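Local coordinates for protein glutathione s-transferase I (Zea mays, PDB 1AXD) that probably conjugates glutathione to electrophilic compounds, detoxifying herbicides in maize, and holds lactoylglutathione in this crystal, at residues L83-G86 and E90-M93; Y73-R76 and E81-R84; E66-C71 and D164-S169; D158-A163 and S194-R199; R16-L21 and Q203-L208. All blocks are in the same frame, centred on the assembly; numbering follows the deposited sequence.

Contact 1 of 5, residues L83-G86 and E90-M93; sequences LREG and EAAM
R84 meets E90 in a salt bridge in which two guanidinium nitrogens, side-on, converge on one carboxylate oxygen. R84 NE donates to OE1 of E90 at 3.0 Å with an N-H...O angle of 152°, and R84 NH2 reaches the same E90 OE1 at 3.2 Å from the same face. R84 NH2 also makes a weak bond to E90 OE2. The acceptor lies close to the guanidinium plane, but the carboxylate is turned 55° against it, so NE comes from above the carboxylate plane. Bends at chi2 and chi3 curl R84 over to E90, whose chain runs out extended beyond CG. A cation-pi contact with F159 further holds the guanidinium.

Van der Waals packing adds to the bridge: CB of R84 lies 3.8 Å from CB of E90, and the A91 methyl, CB, lies against the carbonyl oxygens of R84 and L83, 3.6 Å from R84 O. E90 N bonds to N87 OD1, and A91 packs on R76 of the second subunit. This is the interdomain linker of a glutathione S-transferase, pinned to the first turn of helix 88-122, which opens the all-helical domain.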
# COMPACT_ATOMS: atom_id res chain seq x y z
N LEU A 83 -9.39 -3.61 -13.18
CA LEU A 83 -7.94 -3.37 -13.10
C LEU A 83 -7.39 -2.81 -14.39
O LEU A 83 -6.21 -2.48 -14.44
CB LEU A 83 -7.21 -4.68 -12.79
CG LEU A 83 -6.78 -5.07 -11.38
CD1 LEU A 83 -7.28 -4.05 -10.35
CD2 LEU A 83 -7.28 -6.50 -11.07
N ARG A 84 -8.21 -2.74 -15.43
CA ARG A 84 -7.79 -2.23 -16.73
C ARG A 84 -6.52 -2.90 -17.19
O ARG A 84 -5.68 -2.26 -17.82
CB ARG A 84 -7.62 -0.70 -16.68
CG ARG A 84 -8.83 0.02 -16.13
CD ARG A 84 -10.08 -0.34 -16.91
NE ARG A 84 -10.18 0.40 -18.17
CZ ARG A 84 -11.31 0.59 -18.84
NH1 ARG A 84 -12.47 0.09 -18.41
NH2 ARG A 84 -11.31 1.36 -19.93
N GLU A 85 -6.37 -4.18 -16.86
CA GLU A 85 -5.21 -4.96 -17.26
C GLU A 85 -5.27 -5.07 -18.75
O GLU A 85 -6.34 -5.35 -19.28
CB GLU A 85 -5.24 -6.37 -16.64
CG GLU A 85 -5.06 -6.42 -15.12
CD GLU A 85 -3.67 -5.99 -14.63
OE1 GLU A 85 -2.90 -5.38 -15.42
OE2 GLU A 85 -3.35 -6.26 -13.45
N GLY A 86 -4.16 -4.86 -19.43
CA GLY A 86 -4.18 -4.93 -20.88
C GLY A 86 -3.77 -3.58 -21.40
O GLY A 86 -2.95 -3.48 -22.30
N GLU A 90 -3.73 2.94 -18.64
CA GLU A 90 -4.88 2.83 -17.75
C GLU A 90 -4.59 2.07 -16.52
O GLU A 90 -5.00 2.50 -15.46
CB GLU A 90 -6.06 2.21 -18.49
CG GLU A 90 -6.67 3.12 -19.55
CD GLU A 90 -7.97 2.58 -20.10
OE1 GLU A 90 -8.13 1.34 -20.17
OE2 GLU A 90 -8.85 3.40 -20.46
N ALA A 91 -3.89 0.95 -16.64
CA ALA A 91 -3.55 0.15 -15.46
C ALA A 91 -2.68 0.95 -14.53
O ALA A 91 -2.85 0.85 -13.32
CB ALA A 91 -2.89 -1.17 -15.88
N ALA A 92 -1.77 1.76 -15.07
CA ALA A 92 -0.89 2.58 -14.25
C ALA A 92 -1.66 3.53 -13.37
O ALA A 92 -1.29 3.72 -12.23
CB ALA A 92 0.10 3.34 -15.15
N MET A 93 -2.72 4.13 -13.90
CA MET A 93 -3.55 5.07 -13.14
C MET A 93 -4.25 4.37 -11.98
O MET A 93 -4.30 4.92 -10.89
CB MET A 93 -4.59 5.75 -14.03
CG MET A 93 -4.05 6.69 -15.10
SD MET A 93 -3.01 7.99 -14.43
CE MET A 93 -4.13 8.83 -13.30

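Contact 2 of 5, residues Y73-R76 and E81-R84; sequences YAAR and ELLR
L82, whose O probably accepts a hydrogen bond from L162 N, sets its CB against the methyl of A75, with L82 CB 4.0 Å from A75 CB. No hydrogen bond joins 73-76 to 81-84 directly; the meeting is apolar. The methyl of A75 is the centre of it. One leucine branch, CD2 of L83, comes to 3.6 Å from A75 CB, so two successive linker residues share a single methyl. L82 offers its CB here, and its CD2 methyl packs on L165. CD2 of L83 also lies 3.6 Å from R76 N and 4.1 Å from R76 CB, packing along the backbone between A75 and R76. The first bonds of both leucine side chains point toward the helix, as that of A75 does toward the linker, which is why the three meet with so little reach: a methyl, a CB and one leucine branch suffice.

Helix 67-78 is the last helix of the thioredoxin-like domain, and the chain folds back past it in a short 3-10 turn before entering helix 88-122; the contact packs the linker against the end of that helix. R76 keeps its CG opposite the backbone N (chi1 -163°) and bends at chi3, and its polar end is used at the dimer interface, where R76 NH2 forms a salt bridge with D95 of the second subunit. The other methyl of L83, CD1, packs on L162 of helix 162-165.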
# COMPACT_ATOMS: atom_id res chain seq x y z
N TYR A 73 -6.99 -9.66 -6.52
CA TYR A 73 -7.23 -11.04 -6.93
C TYR A 73 -8.67 -11.29 -7.34
O TYR A 73 -8.89 -11.95 -8.33
CB TYR A 73 -6.86 -11.99 -5.81
CG TYR A 73 -7.16 -13.43 -6.11
CD1 TYR A 73 -6.31 -14.19 -6.91
CD2 TYR A 73 -8.26 -14.07 -5.54
CE1 TYR A 73 -6.54 -15.52 -7.13
CE2 TYR A 73 -8.50 -15.41 -5.76
CZ TYR A 73 -7.63 -16.13 -6.55
OH TYR A 73 -7.83 -17.47 -6.72
N ALA A 74 -9.63 -10.81 -6.57
CA ALA A 74 -11.02 -11.03 -6.92
C ALA A 74 -11.36 -10.41 -8.25
O ALA A 74 -12.19 -10.94 -8.97
CB ALA A 74 -11.91 -10.49 -5.82
N ALA A 75 -10.74 -9.28 -8.58
CA ALA A 75 -11.00 -8.62 -9.85
C ALA A 75 -10.25 -9.36 -10.91
O ALA A 75 -10.83 -9.73 -11.91
CB ALA A 75 -10.57 -7.14 -9.78
N ARG A 76 -8.99 -9.61 -10.66
CA ARG A 76 -8.10 -10.33 -11.56
C ARG A 76 -8.71 -11.68 -11.98
O ARG A 76 -8.47 -12.13 -13.10
CB ARG A 76 -6.77 -10.53 -10.83
CG ARG A 76 -5.57 -10.89 -11.67
CD ARG A 76 -4.42 -11.34 -10.76
NE ARG A 76 -3.78 -10.24 -10.05
CZ ARG A 76 -3.02 -9.32 -10.65
NH1 ARG A 76 -2.83 -9.38 -11.96
NH2 ARG A 76 -2.43 -8.37 -9.94
N GLU A 81 -11.69 -6.13 -15.64
CA GLU A 81 -11.95 -4.80 -16.17
C GLU A 81 -11.76 -3.76 -15.09
O GLU A 81 -11.46 -2.62 -15.39
CB GLU A 81 -13.36 -4.74 -16.73
CG GLU A 81 -13.64 -5.70 -17.89
CD GLU A 81 -13.75 -7.17 -17.47
OE1 GLU A 81 -14.31 -7.44 -16.38
OE2 GLU A 81 -13.30 -8.05 -18.24
N LEU A 82 -11.91 -4.17 -13.83
CA LEU A 82 -11.75 -3.27 -12.69
C LEU A 82 -10.28 -2.91 -12.48
O LEU A 82 -9.99 -2.04 -11.69
CB LEU A 82 -12.31 -3.91 -11.41
CG LEU A 82 -13.83 -4.03 -11.25
CD1 LEU A 82 -14.16 -4.93 -10.04
CD2 LEU A 82 -14.46 -2.64 -11.07
N LEU A 83 -9.39 -3.61 -13.18
CA LEU A 83 -7.94 -3.37 -13.10
C LEU A 83 -7.39 -2.81 -14.39
O LEU A 83 -6.21 -2.48 -14.44
CB LEU A 83 -7.21 -4.68 -12.79
CG LEU A 83 -6.78 -5.07 -11.38
CD1 LEU A 83 -7.28 -4.05 -10.35
CD2 LEU A 83 -7.28 -6.50 -11.07
N ARG A 84 -8.21 -2.74 -15.43
CA ARG A 84 -7.79 -2.23 -16.73
C ARG A 84 -6.52 -2.90 -17.19
O ARG A 84 -5.68 -2.26 -17.82
CB ARG A 84 -7.62 -0.70 -16.68
CG ARG A 84 -8.83 0.02 -16.13
CD ARG A 84 -10.08 -0.34 -16.91
NE ARG A 84 -10.18 0.40 -18.17
CZ ARG A 84 -11.31 0.59 -18.84
NH1 ARG A 84 -12.47 0.09 -18.41
NH2 ARG A 84 -11.31 1.36 -19.93

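Contact 3 of 5, residues E66-C71 and D164-S169; sequences ESRAIC and DLNHVS
The interface between the thioredoxin-like domain and the all-helical domain runs here between the first turns of helix 67-78 and the type I turn L165-V168 that separates helix 162-165 from helix 168-174. One side chain, N166, spans the gap. Its amide points at the helix with CG opposite its own carbonyl carbon (chi1 -83°), placing OD1 beside C71 and ND2 beside R68.

The polar link runs through a water. This water donates to R68 O at 2.8 Å and accepts from N166 ND2 at 3.2 Å, tying the amide to the helix backbone. N166 OD1 lies 3.9 Å from C71 SG and 4.1 Å from C71 CB, a van der Waals approach. On the other branch, N166 ND2 is 4.1 Å from CG of R68, against the aliphatic part of the arginine. The R68 chain is extended from CG to NE, and its guanidinium stands almost perpendicular, 86°, to the amide. That polar end goes on to helix 88-122, where NH2 forms a salt bridge with E101; N166 also packs on I98 and E101, so one helix backs both side chains.

All three touching residues are buried. Just before R68, the side chains of E66 and S67 bind the backbone of the ligand, lactoylglutathione, and the S67 backbone adds further hydrogen bonds. The contact thus adjoins the glutathione-binding G-site, at the start of a helix that in this fold receives the peptide with its N-terminal turn.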
# COMPACT_ATOMS: atom_id res chain seq x y z
N GLU A 66 -3.93 -9.52 3.41
CA GLU A 66 -3.72 -8.10 3.09
C GLU A 66 -4.89 -7.74 2.21
O GLU A 66 -4.96 -8.21 1.09
CB GLU A 66 -2.38 -7.83 2.39
CG GLU A 66 -1.20 -7.66 3.34
CD GLU A 66 -1.32 -6.42 4.22
OE1 GLU A 66 -1.99 -5.45 3.82
OE2 GLU A 66 -0.71 -6.40 5.31
N SER A 67 -5.81 -6.95 2.74
CA SER A 67 -7.02 -6.56 2.03
C SER A 67 -6.84 -6.14 0.60
O SER A 67 -7.49 -6.71 -0.27
CB SER A 67 -7.79 -5.50 2.83
OG SER A 67 -7.03 -4.33 3.07
N ARG A 68 -5.95 -5.20 0.31
CA ARG A 68 -5.78 -4.76 -1.07
C ARG A 68 -5.27 -5.83 -1.99
O ARG A 68 -5.62 -5.82 -3.16
CB ARG A 68 -4.96 -3.49 -1.13
CG ARG A 68 -5.65 -2.36 -0.37
CD ARG A 68 -4.73 -1.20 -0.03
NE ARG A 68 -5.37 -0.25 0.87
CZ ARG A 68 -5.32 -0.31 2.20
NH1 ARG A 68 -4.65 -1.28 2.79
NH2 ARG A 68 -5.95 0.60 2.94
N ALA A 69 -4.51 -6.79 -1.48
CA ALA A 69 -4.02 -7.88 -2.33
C ALA A 69 -5.21 -8.76 -2.65
O ALA A 69 -5.37 -9.13 -3.80
CB ALA A 69 -2.92 -8.67 -1.62
N ILE A 70 -6.05 -9.05 -1.66
CA ILE A 70 -7.25 -9.88 -1.86
C ILE A 70 -8.20 -9.26 -2.85
O ILE A 70 -8.88 -9.98 -3.56
CB ILE A 70 -8.01 -10.09 -0.53
CG1 ILE A 70 -7.13 -10.88 0.46
CG2 ILE A 70 -9.36 -10.80 -0.78
CD1 ILE A 70 -7.67 -10.92 1.86
N CYS A 71 -8.22 -7.93 -2.90
CA CYS A 71 -9.06 -7.18 -3.82
C CYS A 71 -8.59 -7.34 -5.24
O CYS A 71 -9.39 -7.66 -6.09
CB CYS A 71 -9.09 -5.69 -3.43
SG CYS A 71 -9.73 -5.27 -1.76
N ASP A 164 -11.58 3.14 -7.05
CA ASP A 164 -12.83 3.68 -6.51
C ASP A 164 -13.44 2.85 -5.43
O ASP A 164 -13.70 3.38 -4.37
CB ASP A 164 -13.82 3.91 -7.63
CG ASP A 164 -13.28 4.84 -8.68
OD1 ASP A 164 -13.41 6.07 -8.51
OD2 ASP A 164 -12.70 4.34 -9.66
N LEU A 165 -13.65 1.56 -5.69
CA LEU A 165 -14.25 0.63 -4.72
C LEU A 165 -13.46 0.55 -3.44
O LEU A 165 -14.04 0.38 -2.38
CB LEU A 165 -14.37 -0.79 -5.29
CG LEU A 165 -15.23 -1.19 -6.49
CD1 LEU A 165 -16.47 -0.28 -6.59
CD2 LEU A 165 -14.43 -1.11 -7.77
N ASN A 166 -12.14 0.68 -3.54
CA ASN A 166 -11.27 0.59 -2.37
C ASN A 166 -11.51 1.68 -1.33
O ASN A 166 -10.97 1.58 -0.24
CB ASN A 166 -9.80 0.60 -2.81
CG ASN A 166 -9.30 -0.78 -3.24
OD1 ASN A 166 -10.08 -1.71 -3.41
ND2 ASN A 166 -7.98 -0.91 -3.40
N HIS A 167 -12.29 2.70 -1.68
CA HIS A 167 -12.60 3.81 -0.77
C HIS A 167 -13.94 3.65 -0.08
O HIS A 167 -14.22 4.42 0.82
CB HIS A 167 -12.71 5.13 -1.54
CG HIS A 167 -11.41 5.68 -2.03
ND1 HIS A 167 -10.87 5.35 -3.26
CD2 HIS A 167 -10.58 6.62 -1.50
CE1 HIS A 167 -9.77 6.06 -3.46
NE2 HIS A 167 -9.58 6.84 -2.41
N VAL A 168 -14.78 2.70 -0.48
CA VAL A 168 -16.08 2.63 0.15
C VAL A 168 -16.17 2.27 1.58
O VAL A 168 -16.75 3.04 2.33
CB VAL A 168 -17.16 1.89 -0.72
CG1 VAL A 168 -16.99 2.22 -2.21
CG2 VAL A 168 -17.17 0.41 -0.47
N SER A 169 -15.55 1.16 2.00
CA SER A 169 -15.63 0.70 3.40
C SER A 169 -15.30 1.75 4.45
O SER A 169 -15.96 1.77 5.48
CB SER A 169 -14.79 -0.56 3.62
OG SER A 169 -13.42 -0.31 3.37
O HOH W 1 -6.02 -3.30 -4.27

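Contact 4 of 5, residues D158-A163 and S194-R199; sequences DFLSLA and SGLMER
L160 lays its CD2 methyl over the guanidinium of R199, 3.4 Å above the plane and over its centre. The same L160 CD2 is 3.5 Å from R199 CZ and 3.6 Å from R199 NE, so the whole flat group is met by one methyl. The two side chains come from opposite directions, R199 swinging its end round by a bend at chi3 (70°). Face-on packing of this kind keeps the edge of the guanidinium available for hydrogen bonds, and NH2 spends one of them in a salt bridge with E23.

The second branch of the leucine serves a different partner: CD1 of L160 touches CD2 of L196 at 3.5 Å, the two leucines running obliquely past each other. With CG of L160 opposite the backbone N (chi1 -179°), the isobutyl group reaches across the gap, and its two methyls divide between a charged and an apolar neighbour. L196 lies buried on helix 187-198, whereas R199 follows at its end and stands in the N-cap position of the next helix, 200-208.

After L160, S161 caps the start of helix 162-165. S161 N donates to D164 OD2, the half of a capping box that is met here, while S161 OG takes a weak bond from A163 N; this is consistent with the N-capping box known in glutathione S-transferases. L160 therefore bridges the loop ahead of helix 162-165 and the junction of helices 187-198 and 200-208, with Y154 packed beside it and helix 14-24 reached through E23.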
# COMPACT_ATOMS: atom_id res chain seq x y z
N ASP A 158 -11.94 7.94 -16.77
CA ASP A 158 -13.39 7.94 -17.02
C ASP A 158 -14.08 6.62 -16.82
O ASP A 158 -15.20 6.46 -17.27
CB ASP A 158 -13.70 8.47 -18.43
CG ASP A 158 -13.55 9.98 -18.55
OD1 ASP A 158 -13.55 10.68 -17.52
OD2 ASP A 158 -13.44 10.47 -19.70
N PHE A 159 -13.47 5.71 -16.08
CA PHE A 159 -14.04 4.38 -15.85
C PHE A 159 -13.94 3.99 -14.40
O PHE A 159 -13.09 4.53 -13.70
CB PHE A 159 -13.26 3.37 -16.71
CG PHE A 159 -11.77 3.55 -16.62
CD1 PHE A 159 -11.05 3.01 -15.56
CD2 PHE A 159 -11.10 4.34 -17.54
CE1 PHE A 159 -9.68 3.27 -15.42
CE2 PHE A 159 -9.75 4.59 -17.41
CZ PHE A 159 -9.04 4.06 -16.35
N LEU A 160 -14.83 3.12 -13.93
CA LEU A 160 -14.78 2.65 -12.54
C LEU A 160 -13.64 1.67 -12.48
O LEU A 160 -13.40 0.98 -13.46
CB LEU A 160 -16.08 1.95 -12.14
CG LEU A 160 -16.22 1.43 -10.70
CD1 LEU A 160 -16.52 2.58 -9.74
CD2 LEU A 160 -17.36 0.41 -10.64
N SER A 161 -12.95 1.61 -11.35
CA SER A 161 -11.84 0.70 -11.16
C SER A 161 -11.71 0.37 -9.70
O SER A 161 -12.49 0.88 -8.89
CB SER A 161 -10.55 1.34 -11.66
OG SER A 161 -10.24 2.50 -10.90
N LEU A 162 -10.72 -0.46 -9.35
CA LEU A 162 -10.47 -0.85 -7.97
C LEU A 162 -10.11 0.33 -7.14
O LEU A 162 -10.32 0.30 -5.94
CB LEU A 162 -9.35 -1.89 -7.90
CG LEU A 162 -9.76 -3.27 -7.43
CD1 LEU A 162 -8.51 -4.09 -7.17
CD2 LEU A 162 -10.57 -3.13 -6.15
N ALA A 163 -9.59 1.38 -7.76
CA ALA A 163 -9.23 2.59 -7.04
C ALA A 163 -10.44 3.17 -6.37
O ALA A 163 -10.34 3.59 -5.23
CB ALA A 163 -8.57 3.61 -7.99
N SER A 194 -21.97 9.62 -4.23
CA SER A 194 -23.37 9.26 -4.40
C SER A 194 -23.50 8.25 -5.51
O SER A 194 -24.26 7.30 -5.39
CB SER A 194 -24.20 10.50 -4.73
OG SER A 194 -23.96 11.54 -3.81
N GLY A 195 -22.74 8.45 -6.59
CA GLY A 195 -22.80 7.52 -7.70
C GLY A 195 -22.45 6.12 -7.24
O GLY A 195 -23.10 5.16 -7.60
N LEU A 196 -21.41 6.04 -6.42
CA LEU A 196 -20.95 4.77 -5.88
C LEU A 196 -21.96 4.20 -4.96
O LEU A 196 -22.20 3.01 -5.02
CB LEU A 196 -19.62 4.92 -5.13
CG LEU A 196 -18.35 5.20 -5.95
CD1 LEU A 196 -17.18 5.44 -5.00
CD2 LEU A 196 -18.03 4.03 -6.89
N MET A 197 -22.60 5.04 -4.15
CA MET A 197 -23.59 4.58 -3.20
C MET A 197 -24.80 3.95 -3.82
O MET A 197 -25.56 3.28 -3.12
CB MET A 197 -24.00 5.71 -2.28
CG MET A 197 -23.49 5.53 -0.88
SD MET A 197 -23.86 6.98 0.12
CE MET A 197 -25.44 6.53 0.81
N GLU A 198 -25.00 4.16 -5.12
CA GLU A 198 -26.13 3.56 -5.82
C GLU A 198 -25.87 2.11 -6.14
O GLU A 198 -26.80 1.32 -6.16
CB GLU A 198 -26.39 4.31 -7.13
CG GLU A 198 -26.70 5.78 -6.97
CD GLU A 198 -27.01 6.47 -8.29
OE1 GLU A 198 -26.79 5.86 -9.37
OE2 GLU A 198 -27.47 7.63 -8.25
N ARG A 199 -24.61 1.76 -6.39
CA ARG A 199 -24.25 0.40 -6.76
C ARG A 199 -24.69 -0.64 -5.77
O ARG A 199 -24.51 -0.46 -4.58
CB ARG A 199 -22.74 0.28 -6.97
CG ARG A 199 -22.11 1.39 -7.79
CD ARG A 199 -20.66 1.07 -8.10
NE ARG A 199 -20.55 -0.02 -9.06
CZ ARG A 199 -20.80 0.10 -10.36
NH1 ARG A 199 -21.15 1.27 -10.87
NH2 ARG A 199 -20.70 -0.96 -11.16

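Contact 5 of 5, residues R16-L21 and Q203-L208; sequences RCATAL and QKVAAL
V205 and T19 meet with their side chains at about a right angle, both valine methyls lying against the threonine hydroxyl. V205 CG2 is the deeper of the two, 3.6 Å from T19 CA and 3.7 Å from T19 OG1; V205 CG1 comes to 3.8 Å from that same T19 OG1. The valine has CG1 opposite its backbone N (chi1 175°), an orientation that turns both methyls to helix 14-24. The hydroxyl makes no polar bond across this contact: T19 OG1 is hydrogen-bonded to T15 O, one turn earlier in its own helix.

One turn on from V205, L208 approaches A18, its CD1 methyl 4.0 Å from A18 CB. V205 CG2 lies 4.0 Å from A18 C, so A18 is touched by both V205 and L208. The helix segments run largely antiparallel, at 148°, with axes 9.4 Å apart at closest approach.

The packing is purely van der Waals and mostly buried. T19 also touches V168 of helix 168-174, A18 reaches Y28, and L208 reaches I30 of strand 28-31, which brings the end of the chain down beside the sheet. A C-terminal helix folded back onto the first helix of the thioredoxin-like domain in this way forms part of the domain interface of the glutathione S-transferase fold.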
# COMPACT_ATOMS: atom_id res chain seq x y z
N ARG A 16 -13.61 -4.01 2.76
CA ARG A 16 -12.97 -3.47 1.56
C ARG A 16 -12.95 -4.65 0.58
O ARG A 16 -13.25 -4.48 -0.58
CB ARG A 16 -11.54 -2.98 1.87
CG ARG A 16 -10.85 -2.29 0.70
CD ARG A 16 -9.54 -1.62 1.08
NE ARG A 16 -9.69 -0.58 2.10
CZ ARG A 16 -9.12 -0.63 3.30
NH1 ARG A 16 -8.36 -1.66 3.64
NH2 ARG A 16 -9.27 0.37 4.16
N CYS A 17 -12.66 -5.85 1.10
CA CYS A 17 -12.62 -7.07 0.31
C CYS A 17 -14.00 -7.43 -0.13
O CYS A 17 -14.16 -7.87 -1.26
CB CYS A 17 -12.08 -8.23 1.15
SG CYS A 17 -10.45 -7.96 1.82
N ALA A 18 -14.99 -7.31 0.75
CA ALA A 18 -16.38 -7.64 0.41
C ALA A 18 -16.87 -6.78 -0.69
O ALA A 18 -17.62 -7.25 -1.52
CB ALA A 18 -17.28 -7.54 1.65
N THR A 19 -16.42 -5.52 -0.75
CA THR A 19 -16.85 -4.61 -1.80
C THR A 19 -16.41 -5.11 -3.16
O THR A 19 -17.22 -5.14 -4.07
CB THR A 19 -16.24 -3.21 -1.61
OG1 THR A 19 -16.47 -2.77 -0.28
CG2 THR A 19 -16.89 -2.21 -2.60
N ALA A 20 -15.14 -5.47 -3.30
CA ALA A 20 -14.61 -5.95 -4.57
C ALA A 20 -15.18 -7.29 -4.97
O ALA A 20 -15.43 -7.52 -6.14
CB ALA A 20 -13.07 -5.98 -4.51
N LEU A 21 -15.40 -8.17 -4.00
CA LEU A 21 -15.93 -9.49 -4.28
C LEU A 21 -17.33 -9.35 -4.78
O LEU A 21 -17.70 -10.03 -5.73
CB LEU A 21 -15.86 -10.35 -3.03
CG LEU A 21 -14.43 -10.77 -2.62
CD1 LEU A 21 -14.34 -11.14 -1.13
CD2 LEU A 21 -13.95 -11.95 -3.48
N GLN A 203 -24.37 -1.20 -1.58
CA GLN A 203 -25.55 -1.31 -0.72
C GLN A 203 -25.49 -2.57 0.12
O GLN A 203 -25.86 -2.53 1.28
CB GLN A 203 -26.82 -1.29 -1.56
CG GLN A 203 -27.04 -0.00 -2.33
CD GLN A 203 -28.19 -0.09 -3.33
OE1 GLN A 203 -28.59 -1.17 -3.75
NE2 GLN A 203 -28.72 1.06 -3.71
N LYS A 204 -25.02 -3.66 -0.47
CA LYS A 204 -24.89 -4.93 0.24
C LYS A 204 -23.85 -4.78 1.32
O LYS A 204 -24.12 -5.14 2.46
CB LYS A 204 -24.50 -6.04 -0.74
CG LYS A 204 -23.91 -7.32 -0.13
CD LYS A 204 -24.87 -8.04 0.81
CE LYS A 204 -24.29 -9.38 1.25
NZ LYS A 204 -25.14 -10.06 2.28
N VAL A 205 -22.70 -4.21 0.98
CA VAL A 205 -21.62 -4.00 1.93
C VAL A 205 -22.11 -3.16 3.06
O VAL A 205 -21.85 -3.49 4.20
CB VAL A 205 -20.40 -3.33 1.25
CG1 VAL A 205 -19.31 -2.99 2.29
CG2 VAL A 205 -19.82 -4.27 0.19
N ALA A 206 -22.83 -2.10 2.75
CA ALA A 206 -23.36 -1.23 3.77
C ALA A 206 -24.30 -2.02 4.64
O ALA A 206 -24.41 -1.72 5.82
CB ALA A 206 -24.06 -0.04 3.11
N ALA A 207 -24.98 -3.01 4.07
CA ALA A 207 -25.91 -3.85 4.82
C ALA A 207 -25.21 -4.79 5.73
O ALA A 207 -25.77 -5.17 6.74
CB ALA A 207 -26.82 -4.63 3.85
N LEU A 208 -23.99 -5.20 5.37
CA LEU A 208 -23.22 -6.12 6.20
C LEU A 208 -22.82 -5.51 7.52
O LEU A 208 -22.45 -6.25 8.42
CB LEU A 208 -21.97 -6.60 5.46
CG LEU A 208 -22.17 -7.35 4.14
CD1 LEU A 208 -20.82 -7.79 3.56
CD2 LEU A 208 -23.07 -8.57 4.38

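How the contacts relate
Contacts 2, 3 and 5 are buried; contacts 1 and 4 are only partly so, and there the guanidinium groups of R84 and R199 themselves meet the partner segment. Contact 1 carries the sole salt bridge across two segments. In contact 4 an arginine is covered by a methyl, contacts 2 and 5 are apolar, and contact 3, nearest the centre of the chain, combines light packing with a water bridge. Contacts 2 and 3 share helix 67-78, contacts 3 and 4 share helix 162-165, and contacts 1 and 2 share L83 and R84. L162 of contact 4 packs on L83, joining linker to helical domain. Contacts 3 and 5 meet through R16 and S67. Contacts 1, 2 and 3 also touch the second subunit.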